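PDB 4XFK: putative branched chain amino acid ABC transporter, periplasmic amino acid-binding protein from Brucella ovis, which probably binds leucine, isoleucine, valine and related amino acids in the periplasm, as one component of an amino-acid transport system. Local coordinates for residues Q80-G85 / V110-L115; H128-R133 / N321-A326; L12-V17 / E51-L56; L56-Q61 / K72-D77. The protein carries 1 engineered substitution. One frame throughout, in Å; residues are numbered along the deposited sequence.

Contact 1: residues Q80-G85 / V110-L115. With NA (sodium ion), chain D.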
# COMPACT_ATOMS: atom_id res chain seq x y z
N GLN A 80 -8.66 -17.59 -10.65
CA GLN A 80 -9.44 -17.73 -9.42
C GLN A 80 -9.10 -16.61 -8.44
O GLN A 80 -9.76 -16.45 -7.41
CB GLN A 80 -9.17 -19.07 -8.74
CG GLN A 80 -9.34 -20.30 -9.62
CD GLN A 80 -8.01 -20.81 -10.13
OE1 GLN A 80 -7.02 -20.07 -10.15
NE2 GLN A 80 -7.97 -22.07 -10.55
N ILE A 81 -8.04 -15.86 -8.74
CA ILE A 81 -7.54 -14.80 -7.87
C ILE A 81 -7.17 -13.59 -8.72
O ILE A 81 -6.53 -13.74 -9.78
CB ILE A 81 -6.29 -15.26 -7.08
CG1 ILE A 81 -6.59 -16.57 -6.35
CG2 ILE A 81 -5.82 -14.16 -6.13
CD1 ILE A 81 -5.51 -16.99 -5.41
N ILE A 82 -7.59 -12.42 -8.26
CA ILE A 82 -7.25 -11.14 -8.87
C ILE A 82 -6.36 -10.37 -7.89
O ILE A 82 -6.70 -10.27 -6.71
CB ILE A 82 -8.52 -10.28 -9.09
CG1 ILE A 82 -9.56 -11.04 -9.93
CG2 ILE A 82 -8.17 -8.91 -9.69
CD1 ILE A 82 -9.11 -11.35 -11.34
N VAL A 83 -5.26 -9.83 -8.38
CA VAL A 83 -4.36 -9.02 -7.58
C VAL A 83 -4.21 -7.63 -8.19
O VAL A 83 -4.05 -7.49 -9.42
CB VAL A 83 -2.98 -9.68 -7.50
CG1 VAL A 83 -1.98 -8.74 -6.90
CG2 VAL A 83 -3.06 -11.00 -6.72
N GLN A 84 -4.27 -6.60 -7.35
CA GLN A 84 -4.16 -5.21 -7.79
C GLN A 84 -3.84 -4.36 -6.57
O GLN A 84 -4.14 -4.76 -5.44
CB GLN A 84 -5.46 -4.76 -8.45
CG GLN A 84 -5.48 -3.31 -8.95
CD GLN A 84 -5.95 -2.32 -7.90
OE1 GLN A 84 -6.40 -2.71 -6.82
NE2 GLN A 84 -5.85 -1.03 -8.20
N GLY A 85 -3.23 -3.19 -6.77
CA GLY A 85 -3.00 -2.29 -5.65
C GLY A 85 -2.69 -0.83 -5.94
O GLY A 85 -2.59 -0.05 -4.99
N VAL A 110 -14.32 -15.97 -6.76
CA VAL A 110 -13.02 -15.42 -7.09
C VAL A 110 -12.53 -14.56 -5.92
O VAL A 110 -13.33 -13.85 -5.29
CB VAL A 110 -13.12 -14.57 -8.39
CG1 VAL A 110 -11.86 -13.76 -8.64
CG2 VAL A 110 -13.44 -15.48 -9.58
N LEU A 111 -11.25 -14.67 -5.60
CA LEU A 111 -10.63 -13.87 -4.55
C LEU A 111 -10.00 -12.60 -5.09
O LEU A 111 -9.37 -12.63 -6.15
CB LEU A 111 -9.54 -14.67 -3.84
CG LEU A 111 -9.96 -15.68 -2.78
CD1 LEU A 111 -8.84 -16.67 -2.54
CD2 LEU A 111 -10.31 -14.93 -1.50
N TYR A 112 -10.13 -11.51 -4.36
CA TYR A 112 -9.41 -10.28 -4.68
C TYR A 112 -8.38 -10.04 -3.57
O TYR A 112 -8.73 -9.74 -2.42
CB TYR A 112 -10.39 -9.11 -4.83
CG TYR A 112 -9.76 -7.73 -4.96
CD1 TYR A 112 -8.50 -7.55 -5.54
CD2 TYR A 112 -10.45 -6.61 -4.50
CE1 TYR A 112 -7.95 -6.28 -5.64
CE2 TYR A 112 -9.90 -5.36 -4.59
CZ TYR A 112 -8.66 -5.19 -5.15
OH TYR A 112 -8.14 -3.93 -5.22
N LEU A 113 -7.11 -10.23 -3.91
CA LEU A 113 -6.02 -9.88 -3.00
C LEU A 113 -5.58 -8.46 -3.30
O LEU A 113 -4.94 -8.17 -4.32
CB LEU A 113 -4.84 -10.84 -3.17
CG LEU A 113 -5.18 -12.33 -3.08
CD1 LEU A 113 -3.89 -13.13 -3.19
CD2 LEU A 113 -5.92 -12.67 -1.79
N ASN A 114 -5.97 -7.57 -2.41
CA ASN A 114 -5.67 -6.16 -2.53
C ASN A 114 -4.32 -5.90 -1.88
O ASN A 114 -4.17 -5.95 -0.66
CB ASN A 114 -6.80 -5.38 -1.87
CG ASN A 114 -6.49 -3.92 -1.67
OD1 ASN A 114 -5.45 -3.42 -2.10
ND2 ASN A 114 -7.39 -3.21 -1.00
N LEU A 115 -3.31 -5.66 -2.70
CA LEU A 115 -1.95 -5.52 -2.19
C LEU A 115 -1.53 -4.08 -1.94
O LEU A 115 -0.37 -3.84 -1.61
CB LEU A 115 -0.94 -6.19 -3.13
CG LEU A 115 -1.07 -7.71 -3.33
CD1 LEU A 115 0.06 -8.22 -4.20
CD2 LEU A 115 -1.08 -8.45 -2.00
NA NA D . -1.16 1.27 -3.74
O HOH W 1 -0.15 2.44 -2.09
O HOH W 2 -0.75 2.89 -5.20
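Y112 and Q84 lean together on one face of two parallel strands, and the phenol OH donates a 2.7 Å hydrogen bond to Q84 OE1. Both side chains start with CG anti to the backbone N (chi1 171° in Y112, 180° in Q84); a bend at chi2 then swings the glutamine amide across to the phenol end. The amide and ring planes stand 42° apart. Q84 NE2 bonds to S87 O, so the amide is held at both its oxygen and its nitrogen. Lower on the ring, I82 O sits in its plane, 3.5 Å from Y112 CD1, and N114 CB lies over one face.

Through the sheet, on the side facing helix 296-312, the packing is aliphatic. V83 CG1 meets L115 CD1 at 3.4 Å, tighter than usual, and I81 CG2 packs 3.6 Å from L113 CG. Backbone bonds between the strands run from L111 N to Q80 O as far as L115 N to Q84 O; in this ladder Q84 N to L113 O is weak at 3.5 Å.

The strands belong to a beta-alpha-beta unit whose connection is helix 88-104. Just past the first strand, G85 O binds the sodium ion at 2.3 Å, alongside Y31, G116 and two waters. Carbonyl, water and presumably protonated phenol oxygens suit a hard cation, and the strand pairing up to Q84 O probably helps to place the G85 carbonyl.

Contact 2: residues H128-R133 / N321-A326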
# COMPACT_ATOMS: atom_id res chain seq x y z
N HIS A 128 -16.05 -7.28 2.09
CA HIS A 128 -16.72 -8.56 1.85
C HIS A 128 -15.72 -9.69 2.00
O HIS A 128 -14.50 -9.47 2.06
CB HIS A 128 -17.45 -8.60 0.50
CG HIS A 128 -16.54 -8.46 -0.68
ND1 HIS A 128 -16.07 -9.54 -1.40
CD2 HIS A 128 -16.03 -7.36 -1.28
CE1 HIS A 128 -15.30 -9.11 -2.39
NE2 HIS A 128 -15.26 -7.79 -2.33
N PHE A 129 -16.25 -10.91 2.08
CA PHE A 129 -15.45 -12.05 2.48
C PHE A 129 -14.32 -12.38 1.49
O PHE A 129 -13.28 -12.87 1.89
CB PHE A 129 -16.35 -13.27 2.68
CG PHE A 129 -15.61 -14.50 3.14
CD1 PHE A 129 -15.24 -14.65 4.47
CD2 PHE A 129 -15.31 -15.51 2.25
CE1 PHE A 129 -14.56 -15.79 4.89
CE2 PHE A 129 -14.65 -16.65 2.66
CZ PHE A 129 -14.26 -16.79 3.98
N TYR A 130 -14.53 -12.09 0.21
CA TYR A 130 -13.55 -12.49 -0.80
C TYR A 130 -12.57 -11.38 -1.19
O TYR A 130 -11.80 -11.54 -2.13
CB TYR A 130 -14.26 -13.11 -2.02
CG TYR A 130 -14.91 -14.44 -1.68
CD1 TYR A 130 -14.16 -15.62 -1.69
CD2 TYR A 130 -16.25 -14.51 -1.31
CE1 TYR A 130 -14.75 -16.84 -1.36
CE2 TYR A 130 -16.84 -15.73 -0.98
CZ TYR A 130 -16.09 -16.88 -1.00
OH TYR A 130 -16.68 -18.08 -0.67
N HIS A 131 -12.60 -10.28 -0.45
CA HIS A 131 -11.56 -9.26 -0.51
C HIS A 131 -10.68 -9.37 0.74
O HIS A 131 -11.18 -9.53 1.86
CB HIS A 131 -12.16 -7.85 -0.61
CG HIS A 131 -11.20 -6.75 -0.25
ND1 HIS A 131 -11.10 -6.24 1.03
CD2 HIS A 131 -10.30 -6.06 -0.99
CE1 HIS A 131 -10.18 -5.30 1.07
NE2 HIS A 131 -9.68 -5.16 -0.15
N PHE A 132 -9.37 -9.26 0.52
CA PHE A 132 -8.41 -9.18 1.61
C PHE A 132 -7.45 -8.04 1.32
O PHE A 132 -6.91 -7.96 0.21
CB PHE A 132 -7.59 -10.47 1.72
CG PHE A 132 -8.37 -11.64 2.23
CD1 PHE A 132 -9.16 -12.39 1.37
CD2 PHE A 132 -8.30 -12.00 3.57
CE1 PHE A 132 -9.86 -13.48 1.85
CE2 PHE A 132 -8.99 -13.10 4.04
CZ PHE A 132 -9.78 -13.84 3.18
N ARG A 133 -7.22 -7.18 2.31
CA ARG A 133 -6.25 -6.10 2.16
C ARG A 133 -4.98 -6.40 2.95
O ARG A 133 -5.03 -6.65 4.17
CB ARG A 133 -6.82 -4.74 2.58
CG ARG A 133 -5.73 -3.68 2.70
CD ARG A 133 -6.19 -2.26 2.42
NE ARG A 133 -7.23 -1.80 3.33
CZ ARG A 133 -8.01 -0.78 3.04
NH1 ARG A 133 -8.95 -0.39 3.90
NH2 ARG A 133 -7.87 -0.16 1.88
N ASN A 321 -10.31 -24.64 -4.16
CA ASN A 321 -11.47 -24.09 -3.49
C ASN A 321 -11.09 -22.76 -2.87
O ASN A 321 -10.35 -22.71 -1.89
CB ASN A 321 -11.95 -25.07 -2.42
CG ASN A 321 -13.25 -24.65 -1.78
OD1 ASN A 321 -13.39 -23.51 -1.33
ND2 ASN A 321 -14.21 -25.56 -1.72
N THR A 322 -11.59 -21.67 -3.44
CA THR A 322 -11.21 -20.35 -2.98
C THR A 322 -11.77 -20.02 -1.59
O THR A 322 -11.22 -19.18 -0.90
CB THR A 322 -11.63 -19.26 -3.97
OG1 THR A 322 -13.02 -19.44 -4.28
CG2 THR A 322 -10.82 -19.36 -5.25
N THR A 323 -12.86 -20.67 -1.18
CA THR A 323 -13.36 -20.46 0.17
C THR A 323 -12.39 -21.05 1.18
O THR A 323 -12.09 -20.42 2.19
CB THR A 323 -14.76 -21.06 0.36
OG1 THR A 323 -15.63 -20.48 -0.62
CG2 THR A 323 -15.30 -20.74 1.76
N ASP A 324 -11.86 -22.23 0.88
CA ASP A 324 -10.85 -22.84 1.74
C ASP A 324 -9.59 -21.97 1.79
O ASP A 324 -8.99 -21.81 2.84
CB ASP A 324 -10.51 -24.26 1.29
CG ASP A 324 -11.66 -25.23 1.50
OD1 ASP A 324 -12.53 -24.94 2.36
OD2 ASP A 324 -11.69 -26.27 0.81
N ILE A 325 -9.20 -21.40 0.65
CA ILE A 325 -8.04 -20.51 0.64
C ILE A 325 -8.32 -19.27 1.51
O ILE A 325 -7.49 -18.88 2.32
CB ILE A 325 -7.64 -20.09 -0.80
CG1 ILE A 325 -7.12 -21.32 -1.56
CG2 ILE A 325 -6.59 -18.98 -0.77
CD1 ILE A 325 -6.92 -21.08 -3.06
N ALA A 326 -9.51 -18.70 1.36
CA ALA A 326 -9.89 -17.53 2.15
C ALA A 326 -9.83 -17.80 3.65
O ALA A 326 -9.29 -17.00 4.42
CB ALA A 326 -11.28 -17.06 1.75
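F129 rests the CE2-CZ side of its ring against the A326 methyl group, with CE2 3.5 Å from A326 CB. The approach is oblique, and T323 CG2 comes in at a similar slant farther along. F132 closes on the same alanine: its CZ lies 3.8 Å from A326 CB and 3.4 Å from A326 O, so the methyl sits in the corner formed by two phenylalanine rings.

Y130 works differently, using its hydroxyl. T323 OG1 sits at the ring edge, in plane, and the two hydroxyls share a 2.6 Å hydrogen bond between Y130 OH and T323 OG1. F129 also steadies this ring, placing its CD2 over the centre of one Y130 face, 3.5 Å above the plane. With its CG anti to the backbone N (chi1 -178°), F129 is carried out over its neighbour and on toward the helix.

F129 and Y130 sit in a type I turn, H128 to H131, and F132 on the strand it leads into, 131-133, an outermost strand of the five-stranded parallel sheet. Facing them is the first turn of helix 322-331. N321 is its N-cap: its OD1 accepts from D324 N at 3.0 Å, from above the carbonyl plane, and weakly from T323 N. T322 OG1 bonds to E109 O, in the loop before strand 111-114. H348, just before strand 350-360, stacks on F132 and meets the F129 ring with the planes about 55° apart.

Contact 3: residues L12-V17 / E51-L56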
# COMPACT_ATOMS: atom_id res chain seq x y z
N LEU A 12 -3.43 -23.21 -10.04
CA LEU A 12 -3.87 -21.91 -9.55
C LEU A 12 -3.47 -20.86 -10.57
O LEU A 12 -2.31 -20.78 -10.98
CB LEU A 12 -3.24 -21.63 -8.20
CG LEU A 12 -3.71 -20.37 -7.49
CD1 LEU A 12 -5.20 -20.44 -7.20
CD2 LEU A 12 -2.92 -20.19 -6.21
N LYS A 13 -4.44 -20.05 -10.98
CA LYS A 13 -4.21 -18.97 -11.93
C LYS A 13 -4.49 -17.63 -11.25
O LYS A 13 -5.62 -17.37 -10.80
CB LYS A 13 -5.12 -19.14 -13.16
CG LYS A 13 -4.83 -20.41 -13.96
CD LYS A 13 -5.71 -20.48 -15.20
CE LYS A 13 -5.41 -21.71 -16.05
NZ LYS A 13 -6.19 -21.69 -17.32
N ILE A 14 -3.46 -16.79 -11.19
CA ILE A 14 -3.55 -15.50 -10.52
C ILE A 14 -3.39 -14.39 -11.53
O ILE A 14 -2.37 -14.33 -12.23
CB ILE A 14 -2.48 -15.38 -9.42
CG1 ILE A 14 -2.63 -16.52 -8.41
CG2 ILE A 14 -2.56 -14.02 -8.73
CD1 ILE A 14 -1.70 -16.43 -7.22
N ALA A 15 -4.38 -13.50 -11.59
CA ALA A 15 -4.37 -12.39 -12.54
C ALA A 15 -3.92 -11.10 -11.88
O ALA A 15 -4.50 -10.66 -10.89
CB ALA A 15 -5.74 -12.20 -13.14
N LEU A 16 -2.90 -10.48 -12.45
CA LEU A 16 -2.43 -9.16 -12.01
C LEU A 16 -3.06 -8.13 -12.94
O LEU A 16 -2.79 -8.11 -14.15
CB LEU A 16 -0.91 -9.09 -12.10
CG LEU A 16 -0.28 -7.74 -11.79
CD1 LEU A 16 -0.55 -7.32 -10.35
CD2 LEU A 16 1.23 -7.76 -12.07
N VAL A 17 -3.94 -7.30 -12.38
CA VAL A 17 -4.62 -6.28 -13.16
C VAL A 17 -4.06 -4.94 -12.73
O VAL A 17 -4.40 -4.42 -11.66
CB VAL A 17 -6.14 -6.34 -12.95
CG1 VAL A 17 -6.84 -5.24 -13.75
CG2 VAL A 17 -6.68 -7.72 -13.33
N GLU A 51 1.30 -27.99 -9.24
CA GLU A 51 1.60 -27.30 -10.49
C GLU A 51 2.16 -25.92 -10.19
O GLU A 51 1.87 -25.34 -9.14
CB GLU A 51 0.34 -27.15 -11.35
CG GLU A 51 -0.36 -28.46 -11.73
CD GLU A 51 0.46 -29.33 -12.67
OE1 GLU A 51 1.36 -28.83 -13.36
OE2 GLU A 51 0.17 -30.55 -12.74
N LYS A 52 2.93 -25.37 -11.11
CA LYS A 52 3.32 -23.97 -10.99
C LYS A 52 2.07 -23.10 -10.92
O LYS A 52 1.05 -23.41 -11.52
CB LYS A 52 4.18 -23.54 -12.18
CG LYS A 52 5.48 -24.30 -12.33
CD LYS A 52 6.41 -24.16 -11.14
CE LYS A 52 7.82 -24.61 -11.53
NZ LYS A 52 8.77 -24.67 -10.38
N ILE A 53 2.16 -22.00 -10.17
CA ILE A 53 1.12 -20.98 -10.21
C ILE A 53 1.31 -20.19 -11.49
O ILE A 53 2.42 -19.74 -11.80
CB ILE A 53 1.22 -20.05 -8.99
CG1 ILE A 53 0.95 -20.82 -7.70
CG2 ILE A 53 0.25 -18.90 -9.12
CD1 ILE A 53 1.26 -20.04 -6.44
N GLN A 54 0.23 -20.04 -12.25
CA GLN A 54 0.27 -19.24 -13.46
C GLN A 54 -0.02 -17.78 -13.14
O GLN A 54 -0.98 -17.46 -12.44
CB GLN A 54 -0.74 -19.75 -14.47
CG GLN A 54 -0.38 -21.13 -14.98
CD GLN A 54 -1.42 -21.70 -15.91
OE1 GLN A 54 -2.06 -20.98 -16.68
NE2 GLN A 54 -1.61 -23.01 -15.84
N ILE A 55 0.83 -16.90 -13.65
CA ILE A 55 0.71 -15.47 -13.41
C ILE A 55 0.21 -14.85 -14.70
O ILE A 55 0.92 -14.81 -15.69
CB ILE A 55 2.05 -14.86 -13.00
CG1 ILE A 55 2.65 -15.64 -11.82
CG2 ILE A 55 1.87 -13.40 -12.64
CD1 ILE A 55 4.05 -15.21 -11.46
N LEU A 56 -1.04 -14.41 -14.69
CA LEU A 56 -1.68 -13.86 -15.87
C LEU A 56 -1.75 -12.35 -15.73
O LEU A 56 -2.43 -11.82 -14.85
CB LEU A 56 -3.10 -14.41 -16.00
CG LEU A 56 -3.27 -15.93 -16.04
CD1 LEU A 56 -4.74 -16.28 -16.24
CD2 LEU A 56 -2.39 -16.55 -17.12
O HOH W 3 -0.89 -24.02 -9.34
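One face of the Q54 amide is roofed by the aliphatic chain of K13, whose CG stands almost straight above Q54 CD at 4.1 Å. Farther out, K13 CE slants toward the oxygen of the amide and comes 3.5 Å from Q54 OE1. The two chains lie side by side and point the same way, since both begin with CG anti to the carbonyl carbon (chi1 -64° in K13, -67° in Q54) and stay extended beyond it. This is carbon against a polar plane, at the partly exposed margin of the sheet.

On the opposite face the contact is purely apolar. I14 CD1 crosses onto I53 CG2 at 3.7 Å, and L12 runs alongside I53, with L12 CD2 4.2 Å from I53 CD1.

Between these faces runs a parallel ladder: Q54 N to L12 O, I14 N to Q54 O (2.9 Å, nearly straight), L56 N to I14 O and L16 N to L56 O. At its start L12 N donates to a water at 2.8 Å. A15 CA adds a short CH contact, 3.1 Å to L56 O.

The strands are the two ends of a beta-alpha-beta unit. Its connecting helix, 26-44, packs on I14, I53 and I55, while helix 63-76 lies against A15 on the other side. Strand 13-18 is flanked on its far edge by strand 81-84, whereas 54-59 is an outermost strand.

Contact 4: residues L56-Q61 / K72-D77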
# COMPACT_ATOMS: atom_id res chain seq x y z
N LEU A 56 -1.04 -14.41 -14.69
CA LEU A 56 -1.68 -13.86 -15.87
C LEU A 56 -1.75 -12.35 -15.73
O LEU A 56 -2.43 -11.82 -14.85
CB LEU A 56 -3.10 -14.41 -16.00
CG LEU A 56 -3.27 -15.93 -16.04
CD1 LEU A 56 -4.74 -16.28 -16.24
CD2 LEU A 56 -2.39 -16.55 -17.12
N GLU A 57 -1.05 -11.63 -16.59
CA GLU A 57 -0.99 -10.18 -16.47
C GLU A 57 -1.96 -9.49 -17.41
O GLU A 57 -2.08 -9.88 -18.58
CB GLU A 57 0.44 -9.70 -16.74
CG GLU A 57 1.46 -10.24 -15.75
CD GLU A 57 2.89 -9.86 -16.11
OE1 GLU A 57 3.25 -8.68 -15.96
OE2 GLU A 57 3.65 -10.74 -16.56
N TYR A 58 -2.65 -8.47 -16.90
CA TYR A 58 -3.59 -7.67 -17.68
C TYR A 58 -3.27 -6.19 -17.52
O TYR A 58 -3.48 -5.61 -16.46
CB TYR A 58 -5.04 -7.95 -17.26
CG TYR A 58 -5.43 -9.38 -17.50
CD1 TYR A 58 -5.12 -10.36 -16.57
CD2 TYR A 58 -6.09 -9.76 -18.66
CE1 TYR A 58 -5.44 -11.69 -16.80
CE2 TYR A 58 -6.43 -11.09 -18.89
CZ TYR A 58 -6.10 -12.04 -17.95
OH TYR A 58 -6.42 -13.36 -18.15
N ASP A 59 -2.72 -5.60 -18.57
CA ASP A 59 -2.36 -4.19 -18.58
C ASP A 59 -3.62 -3.35 -18.69
O ASP A 59 -4.30 -3.36 -19.71
CB ASP A 59 -1.44 -3.95 -19.78
CG ASP A 59 -0.88 -2.54 -19.85
OD1 ASP A 59 -1.10 -1.73 -18.92
OD2 ASP A 59 -0.21 -2.24 -20.87
N ASN A 60 -3.95 -2.65 -17.61
CA ASN A 60 -5.13 -1.81 -17.56
C ASN A 60 -4.75 -0.36 -17.83
O ASN A 60 -4.13 0.30 -16.99
CB ASN A 60 -5.82 -1.90 -16.20
CG ASN A 60 -6.99 -0.94 -16.09
OD1 ASN A 60 -7.59 -0.59 -17.11
ND2 ASN A 60 -7.29 -0.50 -14.88
N GLN A 61 -5.12 0.13 -19.01
CA GLN A 61 -4.79 1.49 -19.42
C GLN A 61 -5.94 2.45 -19.22
O GLN A 61 -5.82 3.64 -19.50
CB GLN A 61 -4.37 1.49 -20.89
CG GLN A 61 -3.05 0.80 -21.11
CD GLN A 61 -1.89 1.64 -20.60
OE1 GLN A 61 -1.80 2.84 -20.89
NE2 GLN A 61 -0.99 1.02 -19.84
N LYS A 72 -13.29 -9.10 -16.06
CA LYS A 72 -14.09 -10.05 -16.83
C LYS A 72 -13.19 -10.96 -17.66
O LYS A 72 -13.40 -12.17 -17.71
CB LYS A 72 -15.09 -9.32 -17.72
CG LYS A 72 -16.18 -8.58 -16.95
CD LYS A 72 -17.09 -7.81 -17.88
CE LYS A 72 -17.86 -6.71 -17.15
NZ LYS A 72 -18.67 -7.22 -16.00
N ALA A 73 -12.17 -10.38 -18.29
CA ALA A 73 -11.26 -11.16 -19.12
C ALA A 73 -10.48 -12.17 -18.29
O ALA A 73 -10.34 -13.33 -18.68
CB ALA A 73 -10.32 -10.24 -19.89
N ALA A 74 -9.99 -11.72 -17.14
CA ALA A 74 -9.21 -12.59 -16.26
C ALA A 74 -10.03 -13.79 -15.79
O ALA A 74 -9.55 -14.93 -15.81
CB ALA A 74 -8.69 -11.79 -15.08
N ILE A 75 -11.25 -13.53 -15.36
CA ILE A 75 -12.12 -14.61 -14.90
C ILE A 75 -12.44 -15.59 -16.03
O ILE A 75 -12.40 -16.81 -15.84
CB ILE A 75 -13.41 -14.06 -14.26
CG1 ILE A 75 -13.08 -13.34 -12.95
CG2 ILE A 75 -14.39 -15.19 -13.98
CD1 ILE A 75 -14.23 -12.55 -12.37
N ALA A 76 -12.71 -15.06 -17.22
CA ALA A 76 -12.96 -15.89 -18.40
C ALA A 76 -11.75 -16.77 -18.74
O ALA A 76 -11.90 -17.88 -19.24
CB ALA A 76 -13.35 -15.03 -19.59
N ASP A 77 -10.55 -16.25 -18.46
CA ASP A 77 -9.32 -16.99 -18.70
C ASP A 77 -9.00 -17.99 -17.60
O ASP A 77 -7.98 -18.67 -17.65
CB ASP A 77 -8.13 -16.03 -18.88
CG ASP A 77 -8.18 -15.27 -20.20
OD1 ASP A 77 -8.79 -15.78 -21.16
OD2 ASP A 77 -7.60 -14.17 -20.28
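Strand residues L56 and Y58 face the last turn of a helix, with the backbones well apart: the closest CA atoms, those of Y58 and A74, are 7.6 Å from each other. The helix ends at A76, and D77 follows with its N still bonded to A73 O at 2.9 Å, so the aspartate stays in line with the turn above it and its CB is directed at the strand.

One tyrosine spans most of the gap. Y58 leaves the strand with CG anti to the carbonyl carbon (chi1 -62°), which sends the ring along the helix end. A74 CB lies over one face in a CH-pi contact, 4.1 Å from the ring centroid and 28° off its normal. A73 CB reaches the ring at a slant near CE2.

The pieces are the first strand and the helix of a crossover from 54-59 through 63-76 to 81-84. Since strand 13-18 lies between those two strands, the helix passes over it, and A15 packs beneath both Y58 and A74.

At the end of the ring Y58 OH donates to D77 OD2 at 2.6 Å, taking the anti lone pair, away from the other carboxylate oxygen. Ring and carboxylate are nearly coplanar, 21° apart, with OD2 in the ring plane at its edge. A bond this short to a charged group would probably polarise the phenol. L56 CD1 adds a looser contact, 4.3 Å from D77 CB. R70, one turn before A74, also touches the tyrosine.

Overall arrangement
From the N terminus, contact 3 comes first: strand 13-18 runs out through helix 26-44 and returns at 54-59. Contact 4 shares L56 with it and folds the next helix, 63-76, back on that strand. Contact 1 closes another beta-alpha-beta loop, through helix 88-104. Contact 2 spans much the longest separation, 188 residues, and brings helix 322-331 to the last strand of the sheet. The four closures follow in series, none nested or crossed. Across the sheet, contacts 3 and 1 meet where Q80 OE1 takes K13 N and V83 N bonds to A15 O. Contacts 1 and 2 join at Y112 N to Y130 O, completing the strand order 54-59, 13-18, 81-84, 111-114, 131-133.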